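Local atomic coordinates of aspartyl-tRNA synthetase 2 (Thermus thermophilus, PDB entry 1N9W), a protein that attaches L-aspartate to both tRNA(Asp) and tRNA(Asn), first activating the amino acid with ATP to form Asp-AMP. Residues 310-316 / 336-342; 181-185 / 376-380. One frame throughout, in Å; residues are numbered along the deposited sequence.

Both contacts belong to the catalytic domain of a class II aminoacyl-tRNA synthetase. Contact 1 pairs two neighbouring strands of its large mixed sheet, 311-315 and 336-341. Contact 2 joins the start of helix 181-190 to segment 376-380, which starts in helix 374-377. Their centres lie about 27 Å apart and their nearest atoms about 13 Å, so they do not touch. The chain order is 181-185, 310-316, 336-342, 376-380, so contact 1 is nested inside the loop that contact 2 closes. In the sheet, strand 344-351 lies between 336-341 and 387-393, and H387 touches Q184 and F380. Contact 1 builds the sheet itself, while contact 2 packs helical pieces near the predicted aspartate site and at the dimer interface.

Contact 1. Residues 310-316 / 336-342; sequences DWLFVTR and SFDLLFR
W311 and F341 form an offset stack on one face of this antiparallel strand pair. Their ring centroids are 4.1 Å apart and the planes are inclined by 24°. F341 CG is anti to the backbone N (chi1 177°), which lays its ring alongside the indole. F341 CD1 lies over the six-membered ring of W311, near its rim. The same face carries F313, L339 and F337. L339 CD1 sits over the F313 ring, 4.0 Å from its centroid, as a CH-pi contact. The F337 and F313 rings are nearly perpendicular. Helix 227-248 packs on both. On the other face L340 CD1 meets L312 CD2 and V314 CG2, under helix 293-306.

Backbone hydrogen bonds link L312 with L340 and V314 with D338, two each. R342 N also donates to D310 O, at 2.7 Å.

At the strand ends, R342 NE gives a nearly straight bond (174°) to D310 OD1 at 3.2 Å, a salt bridge. The oxygen lies in the guanidinium plane but is met from above the carboxylate plane. S262 N binds D310 OD2, and R342 NH1 donates to K400 O. D338 OD1 makes a salt bridge to R322 and a hydrogen bond to S348 OG, a predicted aspartate-binding residue. These are neighbouring strands of the largely antiparallel sheet typical of class II synthetase catalytic domains.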
# COMPACT_ATOMS: atom_id res chain seq x y z
N ASP B 310 -18.96 -13.77 -15.31
CA ASP B 310 -17.77 -13.16 -15.91
C ASP B 310 -16.52 -13.80 -15.33
O ASP B 310 -15.41 -13.59 -15.83
CB ASP B 310 -17.77 -11.66 -15.60
CG ASP B 310 -18.86 -10.92 -16.35
OD1 ASP B 310 -18.67 -10.67 -17.56
OD2 ASP B 310 -19.89 -10.58 -15.73
N TRP B 311 -16.72 -14.60 -14.29
CA TRP B 311 -15.61 -15.27 -13.60
C TRP B 311 -15.63 -16.79 -13.75
O TRP B 311 -16.69 -17.40 -13.88
CB TRP B 311 -15.65 -14.93 -12.11
CG TRP B 311 -16.07 -13.52 -11.83
CD1 TRP B 311 -17.34 -13.02 -11.85
CD2 TRP B 311 -15.22 -12.42 -11.48
NE1 TRP B 311 -17.33 -11.68 -11.54
CE2 TRP B 311 -16.04 -11.29 -11.30
CE3 TRP B 311 -13.83 -12.29 -11.29
CZ2 TRP B 311 -15.53 -10.04 -10.95
CZ3 TRP B 311 -13.32 -11.05 -10.94
CH2 TRP B 311 -14.17 -9.94 -10.78
N LEU B 312 -14.45 -17.39 -13.72
CA LEU B 312 -14.32 -18.83 -13.85
C LEU B 312 -13.08 -19.39 -13.15
O LEU B 312 -11.95 -19.02 -13.49
CB LEU B 312 -14.29 -19.23 -15.33
CG LEU B 312 -14.00 -20.70 -15.64
CD1 LEU B 312 -15.13 -21.58 -15.13
CD2 LEU B 312 -13.83 -20.87 -17.14
N PHE B 313 -13.29 -20.27 -12.18
CA PHE B 313 -12.18 -20.88 -11.47
C PHE B 313 -11.75 -22.17 -12.16
O PHE B 313 -12.57 -23.06 -12.40
CB PHE B 313 -12.58 -21.20 -10.02
CG PHE B 313 -12.27 -20.10 -9.04
CD1 PHE B 313 -10.97 -19.60 -8.91
CD2 PHE B 313 -13.27 -19.58 -8.22
CE1 PHE B 313 -10.67 -18.62 -7.97
CE2 PHE B 313 -12.99 -18.60 -7.28
CZ PHE B 313 -11.68 -18.12 -7.15
N VAL B 314 -10.47 -22.25 -12.51
CA VAL B 314 -9.91 -23.44 -13.15
C VAL B 314 -9.11 -24.15 -12.05
O VAL B 314 -8.05 -23.69 -11.65
CB VAL B 314 -8.96 -23.08 -14.31
CG1 VAL B 314 -8.46 -24.35 -14.99
CG2 VAL B 314 -9.69 -22.21 -15.32
N THR B 315 -9.64 -25.29 -11.59
CA THR B 315 -9.01 -26.05 -10.52
C THR B 315 -8.27 -27.31 -10.94
O THR B 315 -8.38 -27.76 -12.08
CB THR B 315 -10.06 -26.47 -9.48
OG1 THR B 315 -11.05 -27.27 -10.12
CG2 THR B 315 -10.73 -25.24 -8.87
N ARG B 316 -7.52 -27.87 -9.99
CA ARG B 316 -6.74 -29.09 -10.18
C ARG B 316 -5.86 -29.11 -11.43
O ARG B 316 -6.24 -29.68 -12.45
CB ARG B 316 -7.66 -30.31 -10.19
CG ARG B 316 -8.37 -30.59 -8.87
CD ARG B 316 -7.39 -30.93 -7.76
NE ARG B 316 -8.08 -31.21 -6.50
CZ ARG B 316 -8.91 -32.24 -6.31
NH1 ARG B 316 -9.15 -33.09 -7.30
NH2 ARG B 316 -9.49 -32.41 -5.13
N SER B 336 -4.12 -26.43 -6.66
CA SER B 336 -3.90 -25.11 -7.22
C SER B 336 -5.13 -24.67 -8.01
O SER B 336 -6.00 -25.48 -8.32
CB SER B 336 -2.67 -25.13 -8.13
OG SER B 336 -2.84 -26.07 -9.18
N PHE B 337 -5.19 -23.37 -8.32
CA PHE B 337 -6.30 -22.81 -9.08
C PHE B 337 -5.92 -21.48 -9.74
O PHE B 337 -5.00 -20.79 -9.30
CB PHE B 337 -7.52 -22.61 -8.16
CG PHE B 337 -7.31 -21.59 -7.07
CD1 PHE B 337 -7.37 -20.22 -7.34
CD2 PHE B 337 -7.02 -21.99 -5.77
CE1 PHE B 337 -7.14 -19.28 -6.34
CE2 PHE B 337 -6.79 -21.05 -4.76
CZ PHE B 337 -6.85 -19.70 -5.05
N ASP B 338 -6.63 -21.15 -10.81
CA ASP B 338 -6.42 -19.92 -11.56
C ASP B 338 -7.77 -19.27 -11.72
O ASP B 338 -8.76 -19.96 -11.96
CB ASP B 338 -5.84 -20.22 -12.94
CG ASP B 338 -4.33 -20.20 -12.95
OD1 ASP B 338 -3.72 -20.34 -11.87
OD2 ASP B 338 -3.75 -20.05 -14.05
N LEU B 339 -7.83 -17.95 -11.57
CA LEU B 339 -9.10 -17.26 -11.73
C LEU B 339 -9.14 -16.57 -13.09
O LEU B 339 -8.22 -15.83 -13.44
CB LEU B 339 -9.31 -16.23 -10.62
CG LEU B 339 -10.52 -15.31 -10.79
CD1 LEU B 339 -11.80 -16.15 -10.86
CD2 LEU B 339 -10.59 -14.33 -9.63
N LEU B 340 -10.18 -16.84 -13.86
CA LEU B 340 -10.33 -16.22 -15.16
C LEU B 340 -11.40 -15.16 -15.07
O LEU B 340 -12.53 -15.43 -14.67
CB LEU B 340 -10.73 -17.25 -16.21
CG LEU B 340 -9.69 -18.31 -16.56
CD1 LEU B 340 -10.25 -19.20 -17.66
CD2 LEU B 340 -8.40 -17.64 -17.01
N PHE B 341 -11.04 -13.94 -15.44
CA PHE B 341 -11.98 -12.83 -15.40
C PHE B 341 -12.19 -12.34 -16.82
O PHE B 341 -11.28 -11.81 -17.45
CB PHE B 341 -11.44 -11.71 -14.52
CG PHE B 341 -12.33 -10.49 -14.48
CD1 PHE B 341 -13.69 -10.61 -14.21
CD2 PHE B 341 -11.79 -9.23 -14.68
CE1 PHE B 341 -14.50 -9.48 -14.13
CE2 PHE B 341 -12.59 -8.10 -14.61
CZ PHE B 341 -13.95 -8.22 -14.34
N ARG B 342 -13.40 -12.54 -17.33
CA ARG B 342 -13.73 -12.13 -18.69
C ARG B 342 -12.70 -12.61 -19.71
O ARG B 342 -12.36 -11.90 -20.65
CB ARG B 342 -13.87 -10.60 -18.75
CG ARG B 342 -15.18 -10.10 -18.16
CD ARG B 342 -15.31 -8.58 -18.13
NE ARG B 342 -16.65 -8.21 -17.68
CZ ARG B 342 -17.04 -6.97 -17.36
NH1 ARG B 342 -16.18 -5.96 -17.43
NH2 ARG B 342 -18.29 -6.76 -16.96

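Contact 2. Residues 181-185 / 376-380; sequences LYKQI and YLEVF
Y376 lies against L181 and Q184 where two helical pieces of the class II synthetase catalytic domain pack together. Helix 181-190 supplies L181, Q184 and I185. Segment 376-380, which starts in helix 374-377, supplies Y376, V379 and F380. Y376, L181 and Q184 bury the most surface here.

L181 and Y376 run in opposite senses, each passing alongside the other. L181 CD1 touches Y376 CD1 at 3.5 Å, while L181 CB lies in the ring plane at the edge. L181 CD1 also reaches V379 CG1 at 4.2 Å. One turn further on, I185 CG1 meets V379 CG2. Y113 of the second subunit packs on both I185 and V379, so this apolar patch also belongs to the dimer interface.

The Y376 side chain has CG anti to its own N (chi1 174°), and this carries the ring toward helix 181-190. F380 CE1 lies over one face of that ring, near the rim, within the same segment. Y325 also touches Y376.

Q184 extends beyond CG and crosses Y376 at about a right angle, with its amide plane turned 36° from the ring plane. It lies close to R352, a predicted aspartate-binding residue, and residues 180-183 belong to a predicted aspartate region. H387 packs on both Q184 and F380. Q184 OE1 is buried with no polar partner in the model and sits at the edge of the F380 ring, 3.5 Å from F380 CZ. The other amide atom, Q184 NE2, donates to Y376 OH at 3.0 Å, nearly straight at 175°, with the hydroxyl oxygen in the amide plane.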
# COMPACT_ATOMS: atom_id res chain seq x y z
N LEU B 181 9.01 -17.29 -0.85
CA LEU B 181 9.50 -17.81 0.42
C LEU B 181 9.22 -16.85 1.56
O LEU B 181 8.81 -17.26 2.65
CB LEU B 181 11.01 -18.06 0.34
CG LEU B 181 11.74 -18.33 1.65
CD1 LEU B 181 11.23 -19.62 2.26
CD2 LEU B 181 13.24 -18.42 1.39
N TYR B 182 9.44 -15.56 1.32
CA TYR B 182 9.22 -14.57 2.37
C TYR B 182 7.78 -14.58 2.85
O TYR B 182 7.53 -14.50 4.05
CB TYR B 182 9.60 -13.18 1.88
CG TYR B 182 11.08 -13.02 1.61
CD1 TYR B 182 12.04 -13.54 2.49
CD2 TYR B 182 11.54 -12.31 0.49
CE1 TYR B 182 13.41 -13.37 2.26
CE2 TYR B 182 12.90 -12.13 0.25
CZ TYR B 182 13.83 -12.66 1.14
OH TYR B 182 15.17 -12.46 0.92
N LYS B 183 6.83 -14.69 1.93
CA LYS B 183 5.43 -14.70 2.33
C LYS B 183 5.08 -15.93 3.15
O LYS B 183 4.18 -15.89 3.98
CB LYS B 183 4.53 -14.59 1.09
CG LYS B 183 4.71 -13.27 0.34
CD LYS B 183 3.95 -13.23 -0.97
CE LYS B 183 4.03 -11.85 -1.63
NZ LYS B 183 5.41 -11.37 -1.91
N GLN B 184 5.79 -17.03 2.93
CA GLN B 184 5.51 -18.25 3.69
C GLN B 184 6.09 -18.11 5.09
O GLN B 184 5.44 -18.46 6.08
CB GLN B 184 6.11 -19.46 2.99
CG GLN B 184 5.65 -19.58 1.56
CD GLN B 184 6.14 -20.82 0.89
OE1 GLN B 184 5.43 -21.85 0.95
NE2 GLN B 184 7.25 -20.77 0.31
N ILE B 185 7.30 -17.58 5.16
CA ILE B 185 7.94 -17.37 6.45
C ILE B 185 7.09 -16.43 7.28
O ILE B 185 6.93 -16.62 8.49
CB ILE B 185 9.33 -16.74 6.28
CG1 ILE B 185 10.23 -17.71 5.50
CG2 ILE B 185 9.93 -16.42 7.64
CD1 ILE B 185 11.62 -17.17 5.25
N TYR B 376 15.97 -22.80 1.43
CA TYR B 376 14.52 -22.69 1.30
C TYR B 376 13.82 -23.72 2.19
O TYR B 376 12.79 -23.43 2.79
CB TYR B 376 14.12 -22.93 -0.16
CG TYR B 376 12.63 -22.98 -0.40
CD1 TYR B 376 11.86 -21.82 -0.33
CD2 TYR B 376 11.99 -24.19 -0.67
CE1 TYR B 376 10.48 -21.87 -0.54
CE2 TYR B 376 10.61 -24.24 -0.87
CZ TYR B 376 9.86 -23.08 -0.80
OH TYR B 376 8.50 -23.13 -0.99
N LEU B 377 14.40 -24.92 2.25
CA LEU B 377 13.85 -26.01 3.03
C LEU B 377 13.94 -25.80 4.55
O LEU B 377 13.16 -26.38 5.30
CB LEU B 377 14.56 -27.32 2.65
CG LEU B 377 14.48 -27.79 1.19
CD1 LEU B 377 15.46 -28.93 0.96
CD2 LEU B 377 13.06 -28.22 0.85
N GLU B 378 14.88 -24.97 4.98
CA GLU B 378 15.07 -24.71 6.40
C GLU B 378 13.83 -24.41 7.22
O GLU B 378 13.49 -25.15 8.14
CB GLU B 378 16.08 -23.58 6.59
CG GLU B 378 17.51 -24.08 6.64
CD GLU B 378 17.76 -24.97 7.84
OE1 GLU B 378 18.79 -25.67 7.86
OE2 GLU B 378 16.92 -24.98 8.77
N VAL B 379 13.14 -23.32 6.89
CA VAL B 379 11.95 -22.95 7.64
C VAL B 379 10.95 -24.09 7.77
O VAL B 379 10.32 -24.25 8.82
CB VAL B 379 11.24 -21.72 7.01
CG1 VAL B 379 10.71 -22.08 5.63
CG2 VAL B 379 10.11 -21.26 7.91
N PHE B 380 10.80 -24.89 6.72
CA PHE B 380 9.84 -25.99 6.77
C PHE B 380 10.24 -27.11 7.74
O PHE B 380 9.63 -28.17 7.76
CB PHE B 380 9.61 -26.56 5.37
CG PHE B 380 9.03 -25.56 4.41
CD1 PHE B 380 9.86 -24.70 3.70
CD2 PHE B 380 7.65 -25.48 4.22
CE1 PHE B 380 9.33 -23.77 2.82
CE2 PHE B 380 7.11 -24.54 3.34
CZ PHE B 380 7.95 -23.69 2.63